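Local coordinates for protein GrgF (Penicillium sp. sh18, PDB 6LZH) that acts as a polyketide transferase in gregatin A biosynthesis, where two polyketide chains are fused into an alkylated furanone, at residues A[124-129]-A[221-226]; A[173-178]-A[201-206]; A[22-27]-A[43-48]; A[32-37]-A[102-107]. All coordinates share one frame; numbering follows the deposited sequence.

Overall arrangement
All four contacts belong to one alpha/beta hydrolase domain. Contacts 3 and 4 each start from a strand of its central sheet, their centres 16 Å apart; their segments alternate along the chain, and they touch where Pro27 CB packs on Leu103 CD1 at 3.6 Å. Contact 2 joins a small two-stranded sheet outside the central one and meets contact 3 through Ile201 CG2 and Ala47 CB, 3.5 Å apart. It is also the one nearest catalysis: the Tyr175 side chain is about 9 Å from that of Cys115, the probable nucleophile. Contact 1, whose loop encloses contact 2 in sequence, lies across the molecule, 31 Å from contact 2 between centres, beside the second subunit.

Contact 1: residues A[124-129]-A[221-226]; sequences AAAFDK and LNVVQY
Ala126 packs against Val223 and Tyr226 where helix 116-127 of the alpha/beta hydrolase fold, the helix that follows the probable nucleophile Cys115, meets the loop leading to strand 232-237. Its methyl group points at the loop, with CB 3.4 Å from Val223 O and 4.0 Å from Val223 CG2; so small a side chain lets the two backbones come close, and the CA atoms of Ala126 and Tyr226 are 4.9 Å apart. Val223 can be followed outward from its CB, which already meets Phe127 CZ at 4.1 Å. There it forks: CG1 goes on to the same CZ, while CG2 turns to the Ala126 methyl. A beta-branched residue suits this place because its two methyls serve two neighbours at once. Phe127 brings only the end of its ring, crossing the valine at about a right angle; CG anti to its own carbonyl carbon (chi1 -57°) carries CZ toward Val223. The second subunit adds to this apolar cluster: its Tyr213 meets the Phe127 ring edge-to-face, and its Leu216 packs on both Phe127 and Val223. Lys129, long enough to reach across to the loop's carbonyls, finds its stronger partner in that of Ile227. Bent at chi2 and chi4, it also gives a weak hydrogen bond from NZ to Tyr226 O at 3.3 Å.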
loop_
_atom_site.group_PDB
_atom_site.type_symbol
_atom_site.label_atom_id
_atom_site.label_comp_id
_atom_site.label_asym_id
_atom_site.label_seq_id
_atom_site.Cartn_x
_atom_site.Cartn_y
_atom_site.Cartn_z
ATOM N N ALA A 124 4.470 -7.447 -8.766
ATOM C CA ALA A 124 3.529 -8.527 -9.059
ATOM C C ALA A 124 4.238 -9.877 -9.054
ATOM O O ALA A 124 3.698 -10.870 -8.546
ATOM C CB ALA A 124 2.835 -8.272 -10.399
ATOM N N ALA A 125 5.471 -9.929 -9.590
ATOM C CA ALA A 125 6.237 -11.174 -9.553
ATOM C C ALA A 125 6.599 -11.562 -8.124
ATOM O O ALA A 125 6.810 -12.746 -7.835
ATOM C CB ALA A 125 7.513 -11.034 -10.384
ATOM N N ALA A 126 6.693 -10.580 -7.232
ATOM C CA ALA A 126 6.989 -10.885 -5.833
ATOM C C ALA A 126 5.873 -11.699 -5.195
ATOM O O ALA A 126 6.120 -12.486 -4.277
ATOM C CB ALA A 126 7.201 -9.580 -5.052
ATOM N N PHE A 127 4.637 -11.510 -5.653
ATOM C CA PHE A 127 3.480 -12.067 -4.967
ATOM C C PHE A 127 2.832 -13.235 -5.696
ATOM O O PHE A 127 2.168 -14.057 -5.045
ATOM C CB PHE A 127 2.419 -10.971 -4.755
ATOM C CG PHE A 127 2.918 -9.778 -3.990
ATOM C CD1 PHE A 127 3.692 -9.946 -2.847
ATOM C CD2 PHE A 127 2.609 -8.486 -4.404
ATOM C CE1 PHE A 127 4.165 -8.842 -2.129
ATOM C CE2 PHE A 127 3.061 -7.385 -3.683
ATOM C CZ PHE A 127 3.851 -7.574 -2.541
ATOM N N ASP A 128 3.018 -13.347 -7.011
ATOM C CA ASP A 128 2.203 -14.248 -7.826
ATOM C C ASP A 128 3.077 -15.335 -8.444
ATOM O O ASP A 128 3.678 -15.137 -9.505
ATOM C CB ASP A 128 1.461 -13.454 -8.900
ATOM C CG ASP A 128 0.474 -14.306 -9.678
ATOM O OD1 ASP A 128 0.312 -15.501 -9.328
ATOM O OD2 ASP A 128 -0.134 -13.772 -10.638
ATOM N N LYS A 129 3.112 -16.507 -7.811
ATOM C CA LYS A 129 3.935 -17.603 -8.320
ATOM C C LYS A 129 3.335 -18.301 -9.539
ATOM O O LYS A 129 3.938 -19.259 -10.034
ATOM C CB LYS A 129 4.192 -18.622 -7.196
ATOM C CG LYS A 129 5.003 -18.040 -6.066
ATOM C CD LYS A 129 6.347 -17.545 -6.571
ATOM C CE LYS A 129 6.911 -16.485 -5.639
ATOM N NZ LYS A 129 7.189 -15.196 -6.320
ATOM N N LEU A 221 11.854 -1.905 -2.897
ATOM C CA LEU A 221 12.980 -2.586 -2.263
ATOM C C LEU A 221 12.535 -3.506 -1.134
ATOM O O LEU A 221 13.268 -4.434 -0.782
ATOM C CB LEU A 221 13.991 -1.571 -1.722
ATOM C CG LEU A 221 14.716 -0.660 -2.715
ATOM C CD1 LEU A 221 15.803 0.141 -2.018
ATOM C CD2 LEU A 221 15.306 -1.450 -3.855
ATOM N N ASN A 222 11.350 -3.289 -0.573
ATOM C CA ASN A 222 10.885 -4.107 0.543
ATOM C C ASN A 222 10.254 -5.430 0.120
ATOM O O ASN A 222 9.992 -6.268 0.993
ATOM C CB ASN A 222 9.869 -3.330 1.368
ATOM C CG ASN A 222 10.520 -2.337 2.324
ATOM O OD1 ASN A 222 9.854 -1.782 3.192
ATOM N ND2 ASN A 222 11.822 -2.120 2.170
ATOM N N VAL A 223 9.971 -5.639 -1.172
ATOM C CA VAL A 223 9.302 -6.880 -1.552
ATOM C C VAL A 223 10.039 -7.633 -2.657
ATOM O O VAL A 223 9.703 -8.789 -2.935
ATOM C CB VAL A 223 7.831 -6.624 -1.955
ATOM C CG1 VAL A 223 7.114 -5.768 -0.889
ATOM C CG2 VAL A 223 7.725 -5.981 -3.336
ATOM N N VAL A 224 11.045 -7.017 -3.291
ATOM C CA VAL A 224 11.682 -7.707 -4.421
ATOM C C VAL A 224 12.458 -8.948 -3.979
ATOM O O VAL A 224 12.698 -9.853 -4.795
ATOM C CB VAL A 224 12.592 -6.766 -5.229
ATOM C CG1 VAL A 224 11.754 -5.745 -5.975
ATOM C CG2 VAL A 224 13.664 -6.101 -4.331
ATOM N N GLN A 225 12.826 -9.044 -2.696
ATOM C CA GLN A 225 13.475 -10.263 -2.223
ATOM C C GLN A 225 12.554 -11.472 -2.297
ATOM O O GLN A 225 13.042 -12.608 -2.285
ATOM C CB GLN A 225 13.995 -10.081 -0.791
ATOM C CG GLN A 225 12.916 -10.005 0.258
ATOM C CD GLN A 225 12.524 -8.570 0.585
ATOM O OE1 GLN A 225 12.571 -7.681 -0.286
ATOM N NE2 GLN A 225 12.161 -8.326 1.850
ATOM N N TYR A 226 11.241 -11.257 -2.410
ATOM C CA TYR A 226 10.279 -12.352 -2.502
ATOM C C TYR A 226 10.042 -12.840 -3.922
ATOM O O TYR A 226 9.279 -13.794 -4.121
ATOM C CB TYR A 226 8.939 -11.937 -1.898
ATOM C CG TYR A 226 9.019 -11.452 -0.459
ATOM C CD1 TYR A 226 9.657 -12.204 0.518
ATOM C CD2 TYR A 226 8.449 -10.253 -0.088
ATOM C CE1 TYR A 226 9.716 -11.781 1.829
ATOM C CE2 TYR A 226 8.506 -9.810 1.225
ATOM C CZ TYR A 226 9.140 -10.578 2.179
ATOM O OH TYR A 226 9.197 -10.132 3.488
#

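Contact 2: residues A[173-178]-A[201-206]; sequences LPYVNE and IPVENR
One end of a two-stranded antiparallel sheet, strands 172-174 and 206-208, is formed by Pro174 and Arg206, a non-hydrogen-bonded pair. Their CA atoms are 4.5 Å apart, and CA-H...O contacts run both ways: Arg206 CA to Leu173 O, and Pro174 CA to Asn205 O. Proline is tolerated because its nitrogen is not asked for a bond in this pair. Arg206, bent at chi2 and chi3, brings its NH2 to 3.8 Å from Pro174 CD. Just past the bridge Tyr175 N donates to Asn205 O (3.1 Å); on its other side Leu173 is backbone-bonded to Ile207. Tyr175 lays its ring along the opposing backbone, CG anti to the carbonyl carbon (chi1 -74°). Asn205 CA sits 3.9 Å from the Tyr175 ring centroid, almost on the normal, as a CH-pi contact, while Tyr175 CE2 meets Val203 CG1 at 3.9 Å. The Tyr175 hydroxyl is hydrogen-bonded to Asn42 ND2, which also binds Arg206 O. A leucine in place of Tyr175 would probably leave Asn205 without its flat support and Asn42 without one of its partners. Helix 187-198, which lies between the two strands in sequence, packs against this corner, Ala189 touching Tyr175 and Leu196 touching Val203.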
loop_
_atom_site.group_PDB
_atom_site.type_symbol
_atom_site.label_atom_id
_atom_site.label_comp_id
_atom_site.label_asym_id
_atom_site.label_seq_id
_atom_site.Cartn_x
_atom_site.Cartn_y
_atom_site.Cartn_z
ATOM N N LEU A 173 -1.394 17.913 -9.993
ATOM C CA LEU A 173 -0.193 18.705 -10.142
ATOM C C LEU A 173 0.303 18.630 -11.576
ATOM O O LEU A 173 0.233 17.560 -12.187
ATOM C CB LEU A 173 0.909 18.207 -9.211
ATOM C CG LEU A 173 0.610 18.452 -7.744
ATOM C CD1 LEU A 173 1.741 17.901 -6.899
ATOM C CD2 LEU A 173 0.389 19.947 -7.516
ATOM N N PRO A 174 0.811 19.725 -12.135
ATOM C CA PRO A 174 1.459 19.650 -13.444
ATOM C C PRO A 174 2.881 19.132 -13.311
ATOM O O PRO A 174 3.511 19.206 -12.250
ATOM C CB PRO A 174 1.451 21.105 -13.922
ATOM C CG PRO A 174 1.644 21.873 -12.640
ATOM C CD PRO A 174 0.905 21.080 -11.556
ATOM N N TYR A 175 3.385 18.598 -14.424
ATOM C CA TYR A 175 4.783 18.181 -14.470
ATOM C C TYR A 175 5.718 19.363 -14.240
ATOM O O TYR A 175 6.798 19.201 -13.653
ATOM C CB TYR A 175 5.088 17.527 -15.814
ATOM C CG TYR A 175 4.525 16.135 -15.996
ATOM C CD1 TYR A 175 3.690 15.557 -15.040
ATOM C CD2 TYR A 175 4.843 15.391 -17.120
ATOM C CE1 TYR A 175 3.194 14.276 -15.214
ATOM C CE2 TYR A 175 4.348 14.126 -17.304
ATOM C CZ TYR A 175 3.523 13.567 -16.354
ATOM O OH TYR A 175 3.043 12.283 -16.557
ATOM N N VAL A 176 5.322 20.550 -14.700
ATOM C CA VAL A 176 6.104 21.780 -14.589
ATOM C C VAL A 176 5.142 22.903 -14.223
ATOM O O VAL A 176 4.191 23.168 -14.966
ATOM C CB VAL A 176 6.844 22.130 -15.896
ATOM C CG1 VAL A 176 7.775 23.329 -15.690
ATOM C CG2 VAL A 176 7.617 20.937 -16.441
ATOM N N ASN A 177 5.378 23.558 -13.087
ATOM C CA ASN A 177 4.586 24.727 -12.725
ATOM C C ASN A 177 4.826 25.861 -13.719
ATOM O O ASN A 177 5.848 25.911 -14.410
ATOM C CB ASN A 177 4.929 25.204 -11.312
ATOM C CG ASN A 177 4.650 24.156 -10.255
ATOM O OD1 ASN A 177 5.512 23.844 -9.432
ATOM N ND2 ASN A 177 3.439 23.603 -10.271
ATOM N N GLU A 178 3.863 26.786 -13.786
ATOM C CA GLU A 178 3.982 27.893 -14.731
ATOM C C GLU A 178 5.245 28.709 -14.492
ATOM O O GLU A 178 5.781 29.309 -15.430
ATOM C CB GLU A 178 2.744 28.795 -14.646
ATOM C CG GLU A 178 2.204 29.006 -13.236
ATOM C CD GLU A 178 3.008 30.014 -12.435
ATOM O OE1 GLU A 178 2.807 30.077 -11.200
ATOM O OE2 GLU A 178 3.822 30.757 -13.037
ATOM N N ILE A 201 4.535 11.668 -29.423
ATOM C CA ILE A 201 3.835 10.837 -28.447
ATOM C C ILE A 201 3.073 11.762 -27.505
ATOM O O ILE A 201 3.698 12.616 -26.851
ATOM C CB ILE A 201 4.808 9.935 -27.683
ATOM C CG1 ILE A 201 5.362 8.871 -28.638
ATOM C CG2 ILE A 201 4.107 9.311 -26.502
ATOM C CD1 ILE A 201 6.809 8.440 -28.355
ATOM N N PRO A 202 1.746 11.662 -27.429
ATOM C CA PRO A 202 0.998 12.554 -26.542
ATOM C C PRO A 202 1.245 12.189 -25.088
ATOM O O PRO A 202 1.383 11.014 -24.730
ATOM C CB PRO A 202 -0.467 12.337 -26.953
ATOM C CG PRO A 202 -0.497 10.985 -27.597
ATOM C CD PRO A 202 0.879 10.704 -28.144
ATOM N N VAL A 203 1.334 13.214 -24.255
ATOM C CA VAL A 203 1.633 13.050 -22.842
ATOM C C VAL A 203 0.590 13.811 -22.041
ATOM O O VAL A 203 0.353 14.996 -22.297
ATOM C CB VAL A 203 3.045 13.557 -22.500
ATOM C CG1 VAL A 203 3.233 13.605 -20.982
ATOM C CG2 VAL A 203 4.098 12.688 -23.174
ATOM N N GLU A 204 -0.033 13.127 -21.082
ATOM C CA GLU A 204 -0.884 13.779 -20.092
ATOM C C GLU A 204 0.031 14.392 -19.039
ATOM O O GLU A 204 0.695 13.667 -18.293
ATOM C CB GLU A 204 -1.861 12.771 -19.489
ATOM C CG GLU A 204 -2.970 13.381 -18.620
ATOM C CD GLU A 204 -3.696 14.531 -19.297
ATOM O OE1 GLU A 204 -4.418 14.294 -20.298
ATOM O OE2 GLU A 204 -3.545 15.673 -18.819
ATOM N N ASN A 205 0.102 15.725 -18.998
ATOM C CA ASN A 205 1.075 16.425 -18.166
ATOM C C ASN A 205 0.548 16.731 -16.765
ATOM O O ASN A 205 1.005 17.695 -16.133
ATOM C CB ASN A 205 1.525 17.716 -18.860
ATOM C CG ASN A 205 0.469 18.801 -18.815
ATOM O OD1 ASN A 205 -0.726 18.523 -18.916
ATOM N ND2 ASN A 205 0.905 20.046 -18.655
ATOM N N ARG A 206 -0.401 15.940 -16.268
ATOM C CA ARG A 206 -0.965 16.125 -14.942
ATOM C C ARG A 206 -1.040 14.780 -14.236
ATOM O O ARG A 206 -1.269 13.740 -14.860
ATOM C CB ARG A 206 -2.366 16.764 -15.006
ATOM C CG ARG A 206 -2.431 18.054 -15.823
ATOM C CD ARG A 206 -3.400 19.071 -15.219
ATOM N NE ARG A 206 -2.694 20.120 -14.481
ATOM C CZ ARG A 206 -3.278 20.952 -13.624
ATOM N NH1 ARG A 206 -4.584 20.859 -13.397
ATOM N NH2 ARG A 206 -2.559 21.877 -12.994
#

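Contact 3: residues A[22-27]-A[43-48]; sequences RGWLFP and MPKDAI
Lys45 and Trp24 bury most of the surface between strand 20-26 and the loop before helix 49-58, with Asp46 adding less. The lysine chain passes over one face of the indole. Lys45 CE stands 3.7 Å from the centroid of the six-membered ring of Trp24, close to the normal, in a CH-pi contact, and nearer its root CG touches CZ3 and CE3. Beyond CE the chain bends (chi4 -69°), and Lys45 NZ remains over the same Trp24 ring at 4.6 Å from its centroid, a cation-pi geometry. A lysine suits the place because its methylenes can lie on an aromatic face while the ammonium reaches acids. Asp67 is its main salt-bridge partner, and Lys45 NZ also gives Asp46 OD1 a weak, 3.3 Å hydrogen bond within a second salt bridge. Through its other oxygen, OD2, Asp46 approaches Trp24 CH2 at 3.6 Å, its carboxylate turned 56° from the indole plane. The lysine also runs close to the strand backbone, Lys45 CD lying 3.9 Å from Gly23 CA. An alanine replacing Trp24 would probably open a gap over Lys45 CE and leave the chain freer to turn, the cation-pi contact being lost. Arg8 adds a cation-pi contact to the indole, and Pro50 packs on it. The arrangement joins an antiparallel strand of the alpha/beta hydrolase sheet to the loop between strand 32-38 and helix 49-58.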
loop_
_atom_site.group_PDB
_atom_site.type_symbol
_atom_site.label_atom_id
_atom_site.label_comp_id
_atom_site.label_asym_id
_atom_site.label_seq_id
_atom_site.Cartn_x
_atom_site.Cartn_y
_atom_site.Cartn_z
ATOM N N ARG A 22 -8.811 -2.084 -20.334
ATOM C CA ARG A 22 -8.889 -2.345 -21.766
ATOM C C ARG A 22 -7.504 -2.317 -22.376
ATOM O O ARG A 22 -6.610 -1.606 -21.903
ATOM C CB ARG A 22 -9.813 -1.318 -22.458
ATOM C CG ARG A 22 -11.249 -1.360 -21.915
ATOM C CD ARG A 22 -12.229 -0.376 -22.575
ATOM N NE ARG A 22 -13.572 -0.542 -22.008
ATOM C CZ ARG A 22 -13.991 0.025 -20.874
ATOM N NH1 ARG A 22 -13.199 0.831 -20.183
ATOM N NH2 ARG A 22 -15.220 -0.203 -20.431
ATOM N N GLY A 23 -7.332 -3.100 -23.430
ATOM C CA GLY A 23 -6.031 -3.189 -24.031
ATOM C C GLY A 23 -6.066 -3.946 -25.333
ATOM O O GLY A 23 -7.116 -4.101 -25.967
ATOM N N TRP A 24 -4.890 -4.422 -25.704
ATOM C CA TRP A 24 -4.652 -5.045 -26.990
ATOM C C TRP A 24 -4.040 -6.409 -26.764
ATOM O O TRP A 24 -3.137 -6.564 -25.939
ATOM C CB TRP A 24 -3.699 -4.214 -27.862
ATOM C CG TRP A 24 -4.291 -2.962 -28.408
ATOM C CD1 TRP A 24 -5.585 -2.775 -28.819
ATOM C CD2 TRP A 24 -3.615 -1.722 -28.631
ATOM N NE1 TRP A 24 -5.751 -1.494 -29.269
ATOM C CE2 TRP A 24 -4.560 -0.823 -29.164
ATOM C CE3 TRP A 24 -2.301 -1.277 -28.415
ATOM C CZ2 TRP A 24 -4.235 0.494 -29.501
ATOM C CZ3 TRP A 24 -1.979 0.029 -28.750
ATOM C CH2 TRP A 24 -2.947 0.902 -29.289
ATOM N N LEU A 25 -4.523 -7.381 -27.524
ATOM C CA LEU A 25 -3.991 -8.729 -27.536
ATOM C C LEU A 25 -3.275 -8.944 -28.864
ATOM O O LEU A 25 -3.865 -8.717 -29.924
ATOM C CB LEU A 25 -5.129 -9.735 -27.358
ATOM C CG LEU A 25 -4.781 -11.218 -27.406
ATOM C CD1 LEU A 25 -3.896 -11.569 -26.242
ATOM C CD2 LEU A 25 -6.072 -12.047 -27.378
ATOM N N PHE A 26 -2.003 -9.358 -28.806
ATOM C CA PHE A 26 -1.207 -9.707 -29.988
ATOM C C PHE A 26 -1.020 -11.223 -30.005
ATOM O O PHE A 26 -0.061 -11.750 -29.409
ATOM C CB PHE A 26 0.151 -8.988 -29.995
ATOM C CG PHE A 26 0.052 -7.475 -30.010
ATOM C CD1 PHE A 26 -0.258 -6.771 -28.847
ATOM C CD2 PHE A 26 0.267 -6.754 -31.187
ATOM C CE1 PHE A 26 -0.354 -5.382 -28.859
ATOM C CE2 PHE A 26 0.194 -5.365 -31.196
ATOM C CZ PHE A 26 -0.120 -4.683 -30.037
ATOM N N PRO A 27 -1.920 -11.972 -30.647
ATOM C CA PRO A 27 -1.857 -13.434 -30.563
ATOM C C PRO A 27 -0.725 -14.010 -31.386
ATOM O O PRO A 27 -0.499 -13.616 -32.534
ATOM C CB PRO A 27 -3.218 -13.883 -31.115
ATOM C CG PRO A 27 -3.678 -12.745 -31.944
ATOM C CD PRO A 27 -3.179 -11.510 -31.256
ATOM N N MET A 43 1.576 6.700 -18.362
ATOM C CA MET A 43 1.445 6.568 -19.804
ATOM C C MET A 43 0.445 5.469 -20.173
ATOM O O MET A 43 0.320 4.464 -19.463
ATOM C CB MET A 43 2.800 6.244 -20.448
ATOM C CG MET A 43 3.775 7.433 -20.477
ATOM S SD MET A 43 3.050 8.869 -21.337
ATOM C CE MET A 43 3.080 8.319 -23.050
ATOM N N PRO A 44 -0.276 5.636 -21.276
ATOM C CA PRO A 44 -1.111 4.555 -21.805
ATOM C C PRO A 44 -0.252 3.544 -22.564
ATOM O O PRO A 44 0.955 3.702 -22.720
ATOM C CB PRO A 44 -2.072 5.293 -22.741
ATOM C CG PRO A 44 -1.228 6.408 -23.290
ATOM C CD PRO A 44 -0.333 6.841 -22.128
ATOM N N LYS A 45 -0.908 2.489 -23.036
ATOM C CA LYS A 45 -0.251 1.410 -23.764
ATOM C C LYS A 45 0.248 1.835 -25.147
ATOM O O LYS A 45 0.990 1.078 -25.787
ATOM C CB LYS A 45 -1.238 0.261 -23.926
ATOM C CG LYS A 45 -2.370 0.650 -24.864
ATOM C CD LYS A 45 -3.593 -0.203 -24.667
ATOM C CE LYS A 45 -4.692 0.215 -25.635
ATOM N NZ LYS A 45 -5.207 1.570 -25.275
ATOM N N ASP A 46 -0.125 3.029 -25.608
ATOM C CA ASP A 46 -0.100 3.329 -27.041
ATOM C C ASP A 46 1.306 3.547 -27.599
ATOM O O ASP A 46 1.540 3.281 -28.783
ATOM C CB ASP A 46 -0.979 4.559 -27.306
ATOM C CG ASP A 46 -2.456 4.240 -27.215
ATOM O OD1 ASP A 46 -2.909 3.851 -26.121
ATOM O OD2 ASP A 46 -3.165 4.355 -28.242
ATOM N N ALA A 47 2.245 4.043 -26.801
ATOM C CA ALA A 47 3.550 4.441 -27.322
ATOM C C ALA A 47 4.617 3.409 -26.991
ATOM O O ALA A 47 4.689 2.930 -25.855
ATOM C CB ALA A 47 3.986 5.795 -26.752
ATOM N N ILE A 48 5.453 3.096 -27.996
ATOM C CA ILE A 48 6.676 2.289 -27.891
ATOM C C ILE A 48 6.374 0.804 -27.710
ATOM O O ILE A 48 6.869 -0.042 -28.467
ATOM C CB ILE A 48 7.590 2.781 -26.750
ATOM C CG1 ILE A 48 7.887 4.286 -26.887
ATOM C CG2 ILE A 48 8.895 1.988 -26.764
ATOM C CD1 ILE A 48 8.858 4.825 -25.826
#

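Contact 4: residues A[32-37]-A[102-107]; sequences GPALIM and PLVNEK
Gly32 grips the 102-107 segment with both of its backbone polar groups. Its N donates to Leu103 O at 2.9 Å (N-H...O 161°), and its O accepts from Asn105 N at the same distance and nearly straight, 170°. The two bonds straddle Val104, as expected of a parallel bridge, here the one between Gly32 and Val104. Glycine fits because its extended backbone would bring a CB into collision with Pro33 CD.

Two residues on, Ala34 supplies the side-chain part of the contact: its CB lies 3.7 Å from Val104 CG1 and 3.9 Å from CG2, so the valine straddles the methyl with both branches. Having CG1 anti to the backbone N (chi1 177°) sets that fork. Phe98 of helix 84-99 packs on both Ala34 and Val104, and Ile109 also touches the valine.

Further out, a water donates to Pro33 O and to Leu103 O (2.8 Å), joining the segments beside the direct bonds. Asn105 rests its CB 3.6 Å from Gly32 O, and its OD1 accepts from Lys107 N at 2.8 Å, an Asx turn at the corner where the chain swings into strand 108-114. Strand 32-38 then continues beside that strand, the parallel pairing at the heart of the alpha/beta hydrolase sheet, with helix 84-99 packed on it.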
loop_
_atom_site.group_PDB
_atom_site.type_symbol
_atom_site.label_atom_id
_atom_site.label_comp_id
_atom_site.label_asym_id
_atom_site.label_seq_id
_atom_site.Cartn_x
_atom_site.Cartn_y
_atom_site.Cartn_z
ATOM N N GLY A 32 1.364 -21.301 -26.919
ATOM C CA GLY A 32 2.705 -21.167 -26.397
ATOM C C GLY A 32 2.826 -20.114 -25.314
ATOM O O GLY A 32 1.857 -19.785 -24.622
ATOM N N PRO A 33 4.027 -19.551 -25.162
ATOM C CA PRO A 33 4.269 -18.579 -24.088
ATOM C C PRO A 33 3.474 -17.297 -24.296
ATOM O O PRO A 33 2.947 -17.017 -25.378
ATOM C CB PRO A 33 5.777 -18.328 -24.176
ATOM C CG PRO A 33 6.097 -18.556 -25.662
ATOM C CD PRO A 33 5.149 -19.645 -26.119
ATOM N N ALA A 34 3.372 -16.517 -23.216
ATOM C CA ALA A 34 2.642 -15.252 -23.243
ATOM C C ALA A 34 3.333 -14.224 -22.352
ATOM O O ALA A 34 4.134 -14.563 -21.467
ATOM C CB ALA A 34 1.185 -15.418 -22.799
ATOM N N LEU A 35 2.978 -12.957 -22.587
ATOM C CA LEU A 35 3.629 -11.817 -21.951
ATOM C C LEU A 35 2.610 -10.709 -21.731
ATOM O O LEU A 35 1.891 -10.321 -22.664
ATOM C CB LEU A 35 4.781 -11.296 -22.811
ATOM C CG LEU A 35 5.739 -10.299 -22.172
ATOM C CD1 LEU A 35 6.566 -10.980 -21.103
ATOM C CD2 LEU A 35 6.650 -9.699 -23.247
ATOM N N ILE A 36 2.559 -10.207 -20.498
ATOM C CA ILE A 36 1.733 -9.066 -20.117
ATOM C C ILE A 36 2.659 -7.870 -19.931
ATOM O O ILE A 36 3.548 -7.897 -19.066
ATOM C CB ILE A 36 0.931 -9.347 -18.836
ATOM C CG1 ILE A 36 0.071 -10.603 -19.002
ATOM C CG2 ILE A 36 0.089 -8.125 -18.465
ATOM C CD1 ILE A 36 -0.647 -11.014 -17.727
ATOM N N MET A 37 2.445 -6.819 -20.726
ATOM C CA MET A 37 3.358 -5.681 -20.811
ATOM C C MET A 37 2.755 -4.448 -20.144
ATOM O O MET A 37 1.595 -4.101 -20.401
ATOM C CB MET A 37 3.697 -5.380 -22.276
ATOM C CG MET A 37 4.412 -6.560 -22.956
ATOM S SD MET A 37 4.613 -6.324 -24.735
ATOM C CE MET A 37 5.806 -4.969 -24.796
ATOM N N PRO A 102 -6.819 -20.137 -24.930
ATOM C CA PRO A 102 -6.238 -21.426 -25.350
ATOM C C PRO A 102 -4.924 -21.288 -26.100
ATOM O O PRO A 102 -4.243 -22.302 -26.310
ATOM C CB PRO A 102 -7.328 -22.043 -26.247
ATOM C CG PRO A 102 -8.478 -21.049 -26.289
ATOM C CD PRO A 102 -7.973 -19.740 -25.755
ATOM N N LEU A 103 -4.544 -20.081 -26.517
ATOM C CA LEU A 103 -3.221 -19.861 -27.081
ATOM C C LEU A 103 -2.145 -19.730 -26.008
ATOM O O LEU A 103 -0.957 -19.701 -26.347
ATOM C CB LEU A 103 -3.214 -18.593 -27.955
ATOM C CG LEU A 103 -3.715 -18.710 -29.393
ATOM C CD1 LEU A 103 -3.693 -17.347 -30.073
ATOM C CD2 LEU A 103 -2.919 -19.720 -30.206
ATOM N N VAL A 104 -2.524 -19.656 -24.735
ATOM C CA VAL A 104 -1.592 -19.348 -23.657
ATOM C C VAL A 104 -1.345 -20.604 -22.833
ATOM O O VAL A 104 -2.265 -21.139 -22.201
ATOM C CB VAL A 104 -2.112 -18.207 -22.772
ATOM C CG1 VAL A 104 -1.152 -17.959 -21.608
ATOM C CG2 VAL A 104 -2.294 -16.953 -23.592
ATOM N N ASN A 105 -0.097 -21.069 -22.848
ATOM C CA ASN A 105 0.375 -22.081 -21.915
ATOM C C ASN A 105 0.492 -21.466 -20.528
ATOM O O ASN A 105 1.318 -20.577 -20.311
ATOM C CB ASN A 105 1.718 -22.619 -22.396
ATOM C CG ASN A 105 2.288 -23.699 -21.493
ATOM O OD1 ASN A 105 2.033 -23.742 -20.291
ATOM N ND2 ASN A 105 3.095 -24.570 -22.080
ATOM N N GLU A 106 -0.302 -21.965 -19.570
ATOM C CA GLU A 106 -0.369 -21.281 -18.287
ATOM C C GLU A 106 0.907 -21.421 -17.472
ATOM O O GLU A 106 1.045 -20.736 -16.453
ATOM C CB GLU A 106 -1.565 -21.782 -17.479
ATOM C CG GLU A 106 -1.528 -23.260 -17.183
ATOM C CD GLU A 106 -2.621 -23.675 -16.222
ATOM O OE1 GLU A 106 -2.445 -24.697 -15.523
ATOM O OE2 GLU A 106 -3.649 -22.968 -16.163
ATOM N N LYS A 107 1.843 -22.270 -17.885
ATOM C CA LYS A 107 3.143 -22.325 -17.237
ATOM C C LYS A 107 4.182 -21.453 -17.939
ATOM O O LYS A 107 5.362 -21.503 -17.573
ATOM C CB LYS A 107 3.623 -23.784 -17.150
ATOM C CG LYS A 107 2.984 -24.564 -15.980
ATOM C CD LYS A 107 2.794 -26.059 -16.285
ATOM C CE LYS A 107 2.338 -26.310 -17.736
ATOM N NZ LYS A 107 1.581 -27.613 -17.975
HETATM O O HOH W 1 1.093 -17.937 -27.129
#